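Local coordinates for putative 4-amino-4-deoxychorismate lyase (Thermus thermophilus, PDB 2ZGI), which probably acts as a pyridoxal-phosphate-dependent lyase, perhaps on 4-amino-4-deoxychorismate, within the class-IV aminotransferase family, at residues E15-L18 with A22-F25; G33-L38 with A68-F73; E60-D65 with F83-G88; E147-D152 with G211-A216; A189-G194 with L233-R238. All coordinates share one frame; numbering follows the deposited sequence.

Contact 1 of 5, residues E15-L18 with A22-F25; sequences EAFL and ASVF
Phe17 and Ser23 meet obliquely: the aromatic CE1 of Phe17 lies 3.6 Å from Ser23 CB, with CD1 a little farther off. CG of Phe17 is anti to its backbone N (chi1 -176°), which sets the ring beside the carbonyl carbon, where its CD1-CE1 side meets Ser23. Ala22 O also lies obliquely to the ring, 4.1 Å from Phe17 CD1. A water links the Phe17 carbonyl to the Ser23 hydroxyl, donating to Phe17 O at 2.9 Å and hydrogen-bonded to Ser23 OG at 2.6 Å. The same water oxygen stands over the centre of the Phe17 ring. With chi1 of 61°, Ser23 OG sits between its backbone N and carbonyl carbon, from where it meets this water. The motif is a short helix-to-strand connection: helix 15-19 ends and the chain enters strand 24-31 of the antiparallel sheet. Across it runs a weak hydrogen bond from Ala22 N to Ala16 O at 3.5 Å, and the methyls of Ala16 and Ala22 merely approach, CB to CB 4.4 Å. Thr84 of strand 78-86 and Val89 and Leu91 of strand 89-96 pack against Phe17. At the start of the helix segment, Glu15 makes salt bridges with Arg2 and with Arg95 of the second subunit, whose Leu18 packs on Leu18 here.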
# COMPACT_ATOMS: atom_id res chain seq x y z
N GLU D 15 18.07 -9.33 -27.69
CA GLU D 15 16.99 -8.39 -27.45
C GLU D 15 16.49 -8.42 -26.00
O GLU D 15 16.48 -7.38 -25.30
CB GLU D 15 15.82 -8.79 -28.36
CG GLU D 15 15.17 -7.64 -29.04
CD GLU D 15 14.39 -8.07 -30.24
OE1 GLU D 15 13.32 -8.70 -30.08
OE2 GLU D 15 14.85 -7.78 -31.35
N ALA D 16 16.08 -9.61 -25.57
CA ALA D 16 15.44 -9.80 -24.26
C ALA D 16 16.36 -9.38 -23.14
O ALA D 16 15.93 -8.79 -22.16
CB ALA D 16 15.00 -11.25 -24.07
N PHE D 17 17.65 -9.67 -23.31
CA PHE D 17 18.67 -9.32 -22.34
C PHE D 17 18.67 -7.82 -22.06
O PHE D 17 18.74 -7.41 -20.89
CB PHE D 17 20.04 -9.73 -22.88
CG PHE D 17 21.16 -9.50 -21.92
CD1 PHE D 17 21.58 -10.52 -21.08
CD2 PHE D 17 21.81 -8.27 -21.86
CE1 PHE D 17 22.64 -10.31 -20.18
CE2 PHE D 17 22.86 -8.05 -20.95
CZ PHE D 17 23.27 -9.07 -20.12
N LEU D 18 18.62 -7.02 -23.13
CA LEU D 18 18.69 -5.56 -23.09
C LEU D 18 17.34 -4.97 -22.75
O LEU D 18 17.25 -4.04 -21.93
CB LEU D 18 19.08 -4.95 -24.48
CG LEU D 18 20.31 -5.22 -25.37
CD1 LEU D 18 21.48 -5.82 -24.59
CD2 LEU D 18 19.97 -6.09 -26.55
N ALA D 22 16.47 -9.30 -18.76
CA ALA D 22 16.32 -10.75 -18.55
C ALA D 22 17.68 -11.42 -18.32
O ALA D 22 18.28 -12.01 -19.24
CB ALA D 22 15.56 -11.39 -19.71
N SER D 23 18.21 -11.26 -17.11
CA SER D 23 19.55 -11.76 -16.76
C SER D 23 19.63 -11.99 -15.28
O SER D 23 18.83 -11.43 -14.49
CB SER D 23 20.64 -10.76 -17.21
OG SER D 23 20.50 -9.49 -16.56
N VAL D 24 20.58 -12.84 -14.89
CA VAL D 24 21.00 -12.95 -13.50
C VAL D 24 22.48 -12.69 -13.48
O VAL D 24 23.17 -12.80 -14.51
CB VAL D 24 20.62 -14.35 -12.86
CG1 VAL D 24 19.14 -14.52 -12.87
CG2 VAL D 24 21.25 -15.51 -13.66
N PHE D 25 23.00 -12.30 -12.31
CA PHE D 25 24.39 -11.91 -12.25
C PHE D 25 24.91 -12.10 -10.84
O PHE D 25 24.12 -12.37 -9.90
CB PHE D 25 24.57 -10.45 -12.75
CG PHE D 25 24.07 -9.38 -11.77
CD1 PHE D 25 24.96 -8.74 -10.92
CD2 PHE D 25 22.72 -9.04 -11.71
CE1 PHE D 25 24.52 -7.76 -10.01
CE2 PHE D 25 22.25 -8.07 -10.80
CZ PHE D 25 23.14 -7.43 -9.96
O HOH W 1 19.95 -7.68 -18.29

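Contact 2 of 5, residues G33-L38 with A68-F73; sequences GRPLWL and ALLRAF
Leu70 lies with its CG and CD2 against Gly33 O, and this is where the contact is tight. The carbonyl oxygen rests at the fork of the leucine, Gly33 O being 3.7 Å from Leu70 CG and 3.8 Å from Leu70 CD2, with CD1 of the same residue slightly more distant. The touch is van der Waals in kind, an apolar branch against a carbonyl oxygen. Leu70 adopts unusual torsions, chi1 -97° and chi2 17°, both away from the staggered positions, and in this setting its fork lies close to the carbonyl. Gly33 has a positive phi of 82°, a backbone shape that by itself favours glycine, as expected in the turn of a beta hairpin; here the turn joins strand 24-31 to the antiparallel strand 34-35.

The other side is much looser. Pro35 starts toward the helix, but its ring comes no nearer than 4.4 Å, from Pro35 CD to Leu70 CD2. No hydrogen bond crosses between the segments, and only 92 Å² is buried in all. Gly33 is exposed and the CB bond of Arg34, also exposed, leads away from the helix, so the hairpin turn remains on the solvent side.

Inward from this surface patch, Pro35 also rests on Leu66, one turn earlier in helix 59-72, and Leu70 continues onto Leu79 of strand 78-86. Farther along, Trp37, the N-cap of helix 38-51, makes a cation-pi contact with Lys187, while Met1 of the second subunit packs on Leu69 and Ala72 of helix 59-72.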
# COMPACT_ATOMS: atom_id res chain seq x y z
N GLY D 33 44.81 -11.12 -6.67
CA GLY D 33 44.60 -12.17 -7.69
C GLY D 33 43.67 -13.33 -7.34
O GLY D 33 43.41 -14.21 -8.17
N ARG D 34 43.17 -13.37 -6.11
CA ARG D 34 42.41 -14.51 -5.63
C ARG D 34 40.95 -14.10 -5.44
O ARG D 34 40.67 -13.20 -4.63
CB ARG D 34 42.98 -15.00 -4.29
CG ARG D 34 42.32 -16.27 -3.76
CD ARG D 34 42.83 -16.62 -2.36
NE ARG D 34 42.27 -15.77 -1.30
CZ ARG D 34 41.11 -15.99 -0.69
NH1 ARG D 34 40.33 -17.01 -1.04
NH2 ARG D 34 40.69 -15.16 0.27
N PRO D 35 40.04 -14.75 -6.19
CA PRO D 35 38.61 -14.44 -6.03
C PRO D 35 38.02 -14.99 -4.72
O PRO D 35 38.26 -16.14 -4.34
CB PRO D 35 37.96 -15.07 -7.25
CG PRO D 35 38.99 -15.96 -7.90
CD PRO D 35 40.33 -15.65 -7.33
N LEU D 36 37.26 -14.13 -4.04
CA LEU D 36 36.68 -14.49 -2.76
C LEU D 36 35.38 -15.22 -2.95
O LEU D 36 34.51 -14.79 -3.70
CB LEU D 36 36.47 -13.25 -1.88
CG LEU D 36 37.67 -12.72 -1.09
CD1 LEU D 36 38.82 -12.32 -1.96
CD2 LEU D 36 37.20 -11.53 -0.20
N TRP D 37 35.26 -16.36 -2.26
CA TRP D 37 34.04 -17.14 -2.25
C TRP D 37 33.55 -17.50 -3.64
O TRP D 37 32.36 -17.52 -3.90
CB TRP D 37 32.94 -16.46 -1.40
CG TRP D 37 33.43 -16.03 -0.06
CD1 TRP D 37 34.23 -16.75 0.79
CD2 TRP D 37 33.16 -14.79 0.60
NE1 TRP D 37 34.47 -16.03 1.93
CE2 TRP D 37 33.83 -14.82 1.84
CE3 TRP D 37 32.41 -13.65 0.27
CZ2 TRP D 37 33.77 -13.77 2.74
CZ3 TRP D 37 32.35 -12.60 1.17
CH2 TRP D 37 33.03 -12.67 2.39
N LEU D 38 34.49 -17.84 -4.52
CA LEU D 38 34.18 -18.17 -5.92
C LEU D 38 33.18 -19.31 -6.03
O LEU D 38 32.25 -19.26 -6.84
CB LEU D 38 35.48 -18.48 -6.70
CG LEU D 38 35.29 -18.92 -8.17
CD1 LEU D 38 34.62 -17.79 -8.98
CD2 LEU D 38 36.64 -19.33 -8.83
N ALA D 68 41.50 -15.46 -17.96
CA ALA D 68 41.77 -14.35 -18.86
C ALA D 68 41.67 -13.00 -18.15
O ALA D 68 42.54 -12.13 -18.33
CB ALA D 68 40.82 -14.38 -20.06
N LEU D 69 40.63 -12.84 -17.33
CA LEU D 69 40.43 -11.57 -16.63
C LEU D 69 41.58 -11.30 -15.66
O LEU D 69 42.12 -10.19 -15.61
CB LEU D 69 39.08 -11.54 -15.91
CG LEU D 69 37.80 -11.65 -16.74
CD1 LEU D 69 36.57 -11.75 -15.86
CD2 LEU D 69 37.66 -10.47 -17.75
N LEU D 70 41.92 -12.32 -14.88
CA LEU D 70 43.01 -12.24 -13.90
C LEU D 70 44.38 -11.98 -14.56
O LEU D 70 45.23 -11.28 -13.99
CB LEU D 70 43.06 -13.54 -13.09
CG LEU D 70 42.37 -13.62 -11.72
CD1 LEU D 70 41.37 -12.54 -11.42
CD2 LEU D 70 41.78 -14.99 -11.46
N ARG D 71 44.58 -12.56 -15.73
CA ARG D 71 45.78 -12.30 -16.52
C ARG D 71 45.88 -10.87 -17.00
O ARG D 71 46.98 -10.33 -17.11
CB ARG D 71 45.89 -13.29 -17.67
CG ARG D 71 46.45 -14.61 -17.17
CD ARG D 71 46.12 -15.79 -18.03
NE ARG D 71 46.76 -17.00 -17.49
CZ ARG D 71 47.13 -18.04 -18.22
NH1 ARG D 71 46.94 -18.02 -19.54
NH2 ARG D 71 47.70 -19.09 -17.64
N ALA D 72 44.73 -10.24 -17.24
CA ALA D 72 44.69 -8.86 -17.70
C ALA D 72 45.03 -7.84 -16.61
O ALA D 72 45.36 -6.69 -16.92
CB ALA D 72 43.33 -8.55 -18.30
N PHE D 73 44.98 -8.27 -15.35
CA PHE D 73 45.26 -7.38 -14.21
C PHE D 73 46.23 -7.97 -13.20
O PHE D 73 45.88 -8.09 -12.01
CB PHE D 73 43.97 -7.00 -13.48
CG PHE D 73 43.02 -6.20 -14.31
CD1 PHE D 73 43.13 -4.82 -14.38
CD2 PHE D 73 42.00 -6.83 -15.01
CE1 PHE D 73 42.26 -4.08 -15.14
CE2 PHE D 73 41.11 -6.10 -15.77
CZ PHE D 73 41.24 -4.72 -15.85

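Contact 3 of 5, residues E60-D65 with F83-G88; sequences EAFLED and FTVGEG
Helix 59-72 packs on the antiparallel sheet of the chain's N-terminal part through an aromatic pair, Phe62 from the helix and Phe83 from strand 78-86. Their centroids are 4.9 Å apart and the planes are inclined at 52°, an oblique pairing. The closest atoms are Phe62 CD1 and Phe83 CD1, at 3.5 Å, and Phe62 CE1 reaches Phe83 CB at 3.7 Å. The two side chains run past each other in opposite directions. A chi1 of -67° sets CG of Phe83 beside its backbone N, with the ring alongside that of Phe62. Beyond the pair, the far edge of the Phe62 ring meets the strand: Val85 CG2 lies in the ring plane, 3.7 Å from Phe62 CZ, and Thr84 O is near that plane at 4.0 Å from the same CZ. This is alpha-on-beta packing, with the axes of helix 60-65 and strand 83-86 10.8 Å apart at their closest, a gap filled mainly by side chains, the Thr84 carbonyl oxygen adding a backbone touch. With an alanine in place of Phe62, a gap would probably open beside Phe83 and Val85, leaving the Phe83 ring freer to turn. Leu45 of helix 38-51 touches both rings. Asp65, one turn on from Phe62 in helix 59-72, uses OD2 for both a salt bridge with Arg90 and a hydrogen bond with Ser92 of strand 89-96.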
# COMPACT_ATOMS: atom_id res chain seq x y z
N GLU D 60 33.04 -24.30 -16.15
CA GLU D 60 34.30 -24.26 -16.91
C GLU D 60 34.45 -23.01 -17.78
O GLU D 60 35.52 -22.41 -17.81
CB GLU D 60 34.56 -25.53 -17.74
CG GLU D 60 36.00 -26.06 -17.64
CD GLU D 60 37.10 -25.09 -18.10
OE1 GLU D 60 37.62 -25.26 -19.25
OE2 GLU D 60 37.48 -24.16 -17.33
N ALA D 61 33.36 -22.63 -18.46
CA ALA D 61 33.36 -21.48 -19.35
C ALA D 61 33.65 -20.21 -18.55
O ALA D 61 34.45 -19.36 -18.98
CB ALA D 61 32.01 -21.38 -20.08
N PHE D 62 33.05 -20.12 -17.37
CA PHE D 62 33.25 -18.98 -16.50
C PHE D 62 34.65 -18.98 -15.91
O PHE D 62 35.26 -17.94 -15.76
CB PHE D 62 32.19 -18.97 -15.40
CG PHE D 62 30.97 -18.17 -15.75
CD1 PHE D 62 31.08 -16.82 -16.11
CD2 PHE D 62 29.71 -18.75 -15.69
CE1 PHE D 62 29.96 -16.06 -16.43
CE2 PHE D 62 28.55 -17.99 -16.01
CZ PHE D 62 28.69 -16.64 -16.36
N LEU D 63 35.15 -20.18 -15.60
CA LEU D 63 36.51 -20.33 -15.07
C LEU D 63 37.57 -20.04 -16.14
O LEU D 63 38.65 -19.54 -15.82
CB LEU D 63 36.72 -21.73 -14.50
CG LEU D 63 35.90 -22.12 -13.27
CD1 LEU D 63 35.90 -23.66 -13.12
CD2 LEU D 63 36.40 -21.46 -12.00
N GLU D 64 37.26 -20.37 -17.39
CA GLU D 64 38.05 -19.94 -18.55
C GLU D 64 38.09 -18.42 -18.65
O GLU D 64 39.15 -17.81 -18.76
CB GLU D 64 37.39 -20.47 -19.81
CG GLU D 64 38.31 -20.98 -20.88
CD GLU D 64 37.55 -21.88 -21.85
OE1 GLU D 64 37.44 -23.10 -21.59
OE2 GLU D 64 37.03 -21.35 -22.86
N ASP D 65 36.92 -17.80 -18.60
CA ASP D 65 36.83 -16.34 -18.56
C ASP D 65 37.66 -15.77 -17.44
O ASP D 65 38.38 -14.77 -17.62
CB ASP D 65 35.38 -15.89 -18.37
CG ASP D 65 34.53 -16.14 -19.59
OD1 ASP D 65 35.11 -16.47 -20.66
OD2 ASP D 65 33.29 -15.99 -19.49
N PHE D 83 29.89 -11.53 -13.20
CA PHE D 83 29.52 -12.63 -14.07
C PHE D 83 28.03 -12.52 -14.31
O PHE D 83 27.26 -12.47 -13.37
CB PHE D 83 29.78 -13.99 -13.40
CG PHE D 83 31.24 -14.33 -13.17
CD1 PHE D 83 32.20 -14.12 -14.16
CD2 PHE D 83 31.63 -14.96 -12.00
CE1 PHE D 83 33.54 -14.48 -13.95
CE2 PHE D 83 32.98 -15.33 -11.78
CZ PHE D 83 33.92 -15.08 -12.76
N THR D 84 27.61 -12.48 -15.57
CA THR D 84 26.20 -12.25 -15.91
C THR D 84 25.75 -13.35 -16.87
O THR D 84 26.45 -13.66 -17.84
CB THR D 84 25.99 -10.86 -16.55
OG1 THR D 84 26.60 -9.87 -15.73
CG2 THR D 84 24.49 -10.52 -16.72
N VAL D 85 24.59 -13.93 -16.58
CA VAL D 85 23.94 -14.91 -17.42
C VAL D 85 22.61 -14.41 -18.03
O VAL D 85 21.70 -13.95 -17.31
CB VAL D 85 23.66 -16.21 -16.62
CG1 VAL D 85 22.91 -17.21 -17.47
CG2 VAL D 85 24.99 -16.83 -16.11
N GLY D 86 22.50 -14.52 -19.34
CA GLY D 86 21.20 -14.47 -20.02
C GLY D 86 21.20 -15.56 -21.08
O GLY D 86 22.22 -16.25 -21.27
N GLU D 87 20.06 -15.73 -21.75
CA GLU D 87 19.98 -16.60 -22.94
C GLU D 87 20.97 -16.16 -24.04
O GLU D 87 20.89 -15.03 -24.54
CB GLU D 87 18.56 -16.66 -23.49
CG GLU D 87 17.53 -17.22 -22.53
CD GLU D 87 17.86 -18.63 -21.97
OE1 GLU D 87 18.95 -19.18 -22.23
OE2 GLU D 87 17.00 -19.18 -21.25
N GLY D 88 21.92 -17.04 -24.36
CA GLY D 88 22.98 -16.77 -25.34
C GLY D 88 24.00 -15.74 -24.84
O GLY D 88 24.72 -15.12 -25.63

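Contact 4 of 5, residues E147-D152 with G211-A216; sequences EGLLLD and GHLLLA
Leu215 CD1 lies against the aliphatic stem of Glu147, 3.7 Å from Glu147 CB and 4.1 Å from Glu147 CG, an apolar contact. Leu149 adds to it by spreading its two methyls between two partners: CD1 is 4.4 Å from Leu213 CD1, and CD2 is 4.5 Å from Leu215 CD2, both loose.

The polar contacts belong to the carboxylate of Glu147. Its chain bends at chi2 (66°), which folds the carboxylate back so that OE2 accepts Gly148 N through its anti lone pair at 3.0 Å; the bond is noticeably bent, 138° at the hydrogen. Ser161 OG also bonds to OE2, and Thr163 OG1 and Arg162 N bond to OE1, so a buried carboxylate is gripped by four groups. Replacing Glu147 with a leucine would probably leave Ser161, Thr163 and the Gly148 and Arg162 amides without their common acceptor.

The mixed sheet holding strand 147-151 packs nearly orthogonally, at 101° between the segment axes, on the one holding strand 212-217. This is consistent with the cofactor-binding half of a class-IV aminotransferase fold: the side chain of Glu147 is about 6 Å from the bound pyridoxal phosphate at the nearest atoms, and strand 212-217 leads into the cofactor-binding Ser218.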
# COMPACT_ATOMS: atom_id res chain seq x y z
N GLU D 147 23.48 4.10 1.81
CA GLU D 147 22.69 3.01 1.25
C GLU D 147 21.23 3.30 1.44
O GLU D 147 20.83 3.90 2.45
CB GLU D 147 23.05 1.68 1.93
CG GLU D 147 22.21 0.41 1.47
CD GLU D 147 22.49 0.05 0.02
OE1 GLU D 147 23.13 -1.00 -0.23
OE2 GLU D 147 22.10 0.83 -0.87
N GLY D 148 20.43 2.86 0.47
CA GLY D 148 18.98 2.95 0.58
C GLY D 148 18.41 1.59 0.87
O GLY D 148 18.86 0.58 0.29
N LEU D 149 17.45 1.55 1.81
CA LEU D 149 16.73 0.32 2.16
C LEU D 149 15.37 0.20 1.49
O LEU D 149 14.67 1.21 1.29
CB LEU D 149 16.61 0.18 3.70
CG LEU D 149 17.94 0.33 4.46
CD1 LEU D 149 17.76 0.29 5.98
CD2 LEU D 149 18.98 -0.68 4.05
N LEU D 150 15.02 -1.05 1.15
CA LEU D 150 13.78 -1.39 0.43
C LEU D 150 12.85 -2.27 1.29
O LEU D 150 13.30 -2.96 2.20
CB LEU D 150 14.07 -2.10 -0.91
CG LEU D 150 14.84 -1.27 -1.97
CD1 LEU D 150 16.34 -1.49 -1.78
CD2 LEU D 150 14.37 -1.58 -3.38
N LEU D 151 11.55 -2.22 0.97
CA LEU D 151 10.49 -2.91 1.71
C LEU D 151 9.95 -4.09 0.92
O LEU D 151 10.15 -4.16 -0.31
CB LEU D 151 9.32 -1.94 1.89
CG LEU D 151 9.69 -0.59 2.53
CD1 LEU D 151 8.48 0.31 2.55
CD2 LEU D 151 10.28 -0.82 3.90
N ASP D 152 9.27 -5.00 1.62
CA ASP D 152 8.43 -5.99 0.96
C ASP D 152 6.99 -5.44 0.88
O ASP D 152 6.73 -4.27 1.24
CB ASP D 152 8.52 -7.39 1.60
CG ASP D 152 7.89 -7.47 2.99
OD1 ASP D 152 7.25 -6.50 3.44
OD2 ASP D 152 8.07 -8.54 3.62
N GLY D 211 18.81 -1.31 17.80
CA GLY D 211 20.15 -1.83 17.97
C GLY D 211 21.05 -1.25 16.90
O GLY D 211 20.80 -0.16 16.39
N HIS D 212 22.09 -2.00 16.57
CA HIS D 212 23.07 -1.55 15.58
C HIS D 212 22.82 -2.23 14.25
O HIS D 212 22.86 -3.46 14.15
CB HIS D 212 24.49 -1.82 16.08
CG HIS D 212 24.81 -1.11 17.36
ND1 HIS D 212 25.24 0.20 17.38
CD2 HIS D 212 24.72 -1.50 18.65
CE1 HIS D 212 25.43 0.57 18.64
NE2 HIS D 212 25.12 -0.44 19.43
N LEU D 213 22.53 -1.41 13.24
CA LEU D 213 22.45 -1.89 11.86
C LEU D 213 23.85 -2.03 11.26
O LEU D 213 24.77 -1.28 11.60
CB LEU D 213 21.62 -0.95 10.98
CG LEU D 213 20.09 -1.13 10.95
CD1 LEU D 213 19.46 -0.12 9.99
CD2 LEU D 213 19.67 -2.58 10.57
N LEU D 214 24.00 -3.02 10.39
CA LEU D 214 25.20 -3.18 9.60
C LEU D 214 24.81 -3.63 8.19
O LEU D 214 23.68 -4.10 7.97
CB LEU D 214 26.18 -4.19 10.23
CG LEU D 214 26.77 -3.93 11.64
CD1 LEU D 214 25.95 -4.71 12.66
CD2 LEU D 214 28.23 -4.36 11.72
N LEU D 215 25.75 -3.46 7.26
CA LEU D 215 25.57 -3.77 5.85
C LEU D 215 26.65 -4.72 5.37
O LEU D 215 27.83 -4.47 5.57
CB LEU D 215 25.63 -2.47 5.03
CG LEU D 215 24.60 -1.37 5.34
CD1 LEU D 215 24.93 -0.12 4.53
CD2 LEU D 215 23.16 -1.86 5.06
N ALA D 216 26.24 -5.82 4.75
CA ALA D 216 27.18 -6.80 4.22
C ALA D 216 27.02 -6.87 2.71
O ALA D 216 25.91 -6.85 2.21
CB ALA D 216 26.89 -8.15 4.83

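Contact 5 of 5, residues A189-G194 with L233-R238; sequences AEAARG and LPLIER
Glu237 N bonds to Leu233 O at 2.9 Å, one of the i to i-4 bonds of the helix that carries Leu235 and Arg238, a turn apart, against the small residues Ala191 and Ala192 of the partner helix. No hydrogen bond crosses between the two helices. The packing turns on Leu235, whose forked end straddles the pair of alanines: CD2 sits 3.5 Å from Ala191 CB and 3.7 Å from Ala192 N, while CD1 lies 3.8 Å from Ala192 CB. The absence of bulk on the alanines is what allows a leucine methyl this close to the helix backbone.

Arg238 closes the exposed margin. With CG anti to the backbone N (chi1 -179°) and the chain extended as far as NE, it runs over Ala191, CD to Ala191 CB 3.7 Å, so mainly the aliphatic part packs, with NE a little farther off. Its guanidinium stays 6.1 Å from Glu190 OE1, measured to Arg238 NH2: opposite charges near each other without a salt bridge.

Leu195 and Leu222 also touch Leu235, and Leu173 of strand 172-176 backs Ala192. The geometry is that of two helices packed side by side at 137° between their directions, joining the C-terminal helix 233-239 to helix 183-194, which begins at the cofactor-binding Ile183 and Thr184.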
# COMPACT_ATOMS: atom_id res chain seq x y z
N ALA D 189 27.37 -14.23 9.37
CA ALA D 189 26.65 -15.08 10.31
C ALA D 189 27.57 -16.18 10.85
O ALA D 189 27.75 -16.33 12.08
CB ALA D 189 25.43 -15.68 9.63
N GLU D 190 28.17 -16.91 9.92
CA GLU D 190 29.11 -18.00 10.21
C GLU D 190 30.21 -17.57 11.18
O GLU D 190 30.42 -18.21 12.20
CB GLU D 190 29.70 -18.52 8.90
CG GLU D 190 30.25 -19.93 8.99
CD GLU D 190 31.28 -20.24 7.92
OE1 GLU D 190 31.77 -19.30 7.24
OE2 GLU D 190 31.62 -21.44 7.78
N ALA D 191 30.89 -16.48 10.86
CA ALA D 191 31.93 -15.91 11.72
C ALA D 191 31.42 -15.44 13.10
O ALA D 191 32.14 -15.55 14.09
CB ALA D 191 32.62 -14.78 11.00
N ALA D 192 30.19 -14.94 13.15
CA ALA D 192 29.58 -14.44 14.39
C ALA D 192 29.28 -15.58 15.37
O ALA D 192 29.52 -15.44 16.57
CB ALA D 192 28.33 -13.65 14.10
N ARG D 193 28.75 -16.68 14.86
CA ARG D 193 28.62 -17.90 15.65
C ARG D 193 29.98 -18.28 16.25
O ARG D 193 30.11 -18.38 17.47
CB ARG D 193 28.09 -19.04 14.79
CG ARG D 193 26.65 -18.89 14.38
CD ARG D 193 26.15 -20.16 13.69
NE ARG D 193 26.89 -20.46 12.46
CZ ARG D 193 27.91 -21.33 12.35
NH1 ARG D 193 28.34 -22.00 13.41
NH2 ARG D 193 28.50 -21.52 11.18
N GLY D 194 31.00 -18.44 15.40
CA GLY D 194 32.35 -18.76 15.84
C GLY D 194 32.91 -17.81 16.90
O GLY D 194 33.88 -18.15 17.59
N LEU D 233 33.47 -5.28 16.41
CA LEU D 233 34.80 -4.96 15.90
C LEU D 233 35.55 -6.15 15.28
O LEU D 233 36.02 -6.03 14.15
CB LEU D 233 35.65 -4.25 16.97
CG LEU D 233 36.03 -2.81 16.65
CD1 LEU D 233 36.75 -2.73 15.27
CD2 LEU D 233 34.82 -1.85 16.72
N PRO D 234 35.67 -7.28 16.01
CA PRO D 234 36.16 -8.53 15.45
C PRO D 234 35.60 -8.89 14.07
O PRO D 234 36.37 -9.27 13.17
CB PRO D 234 35.70 -9.58 16.47
CG PRO D 234 35.44 -8.82 17.76
CD PRO D 234 35.60 -7.35 17.49
N LEU D 235 34.28 -8.80 13.92
CA LEU D 235 33.61 -9.16 12.66
C LEU D 235 33.93 -8.17 11.55
O LEU D 235 34.16 -8.56 10.41
CB LEU D 235 32.09 -9.21 12.84
CG LEU D 235 31.41 -10.50 13.29
CD1 LEU D 235 29.92 -10.30 13.18
CD2 LEU D 235 31.85 -11.68 12.47
N ILE D 236 33.93 -6.88 11.89
CA ILE D 236 34.27 -5.83 10.95
C ILE D 236 35.71 -6.01 10.42
O ILE D 236 35.96 -5.97 9.21
CB ILE D 236 34.02 -4.45 11.57
CG1 ILE D 236 32.50 -4.23 11.69
CG2 ILE D 236 34.70 -3.33 10.76
CD1 ILE D 236 32.08 -3.28 12.76
N GLU D 237 36.65 -6.26 11.34
CA GLU D 237 38.04 -6.59 11.00
C GLU D 237 38.13 -7.75 10.01
O GLU D 237 38.83 -7.64 9.00
CB GLU D 237 38.85 -6.96 12.25
CG GLU D 237 39.31 -5.76 13.04
CD GLU D 237 39.91 -6.15 14.37
OE1 GLU D 237 39.52 -7.21 14.92
OE2 GLU D 237 40.75 -5.38 14.87
N ARG D 238 37.42 -8.84 10.30
CA ARG D 238 37.49 -10.05 9.47
C ARG D 238 37.06 -9.81 8.03
O ARG D 238 37.61 -10.42 7.12
CB ARG D 238 36.68 -11.22 10.05
CG ARG D 238 36.79 -12.50 9.17
CD ARG D 238 35.95 -13.66 9.69
NE ARG D 238 36.20 -14.88 8.92
CZ ARG D 238 37.13 -15.79 9.22
NH1 ARG D 238 37.92 -15.62 10.28
NH2 ARG D 238 37.28 -16.86 8.45

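Contacts 1, 3 and 4 are buried, contact 5 is partly so, and contact 2 lies at the surface. Contacts 1, 2 and 3 all reach the antiparallel sheet; 1 and 3 join directly where Val24 O probably bonds to Val85 N, at 2.7 Å. Contacts 2 and 3 both use helix 59-72 and meet through Leu38 with Leu63 and Phe83. Contacts 4 and 5, later in the chain, touch through Leu214 and Ile236. The chemistry shifts with place: a water and a weak backbone bond in contact 1, leucine against a carbonyl and a proline in contact 2, aromatic packing in contact 3, a heavily bonded carboxylate near the cofactor in contact 4, leucine and an arginine stem on alanines in contact 5.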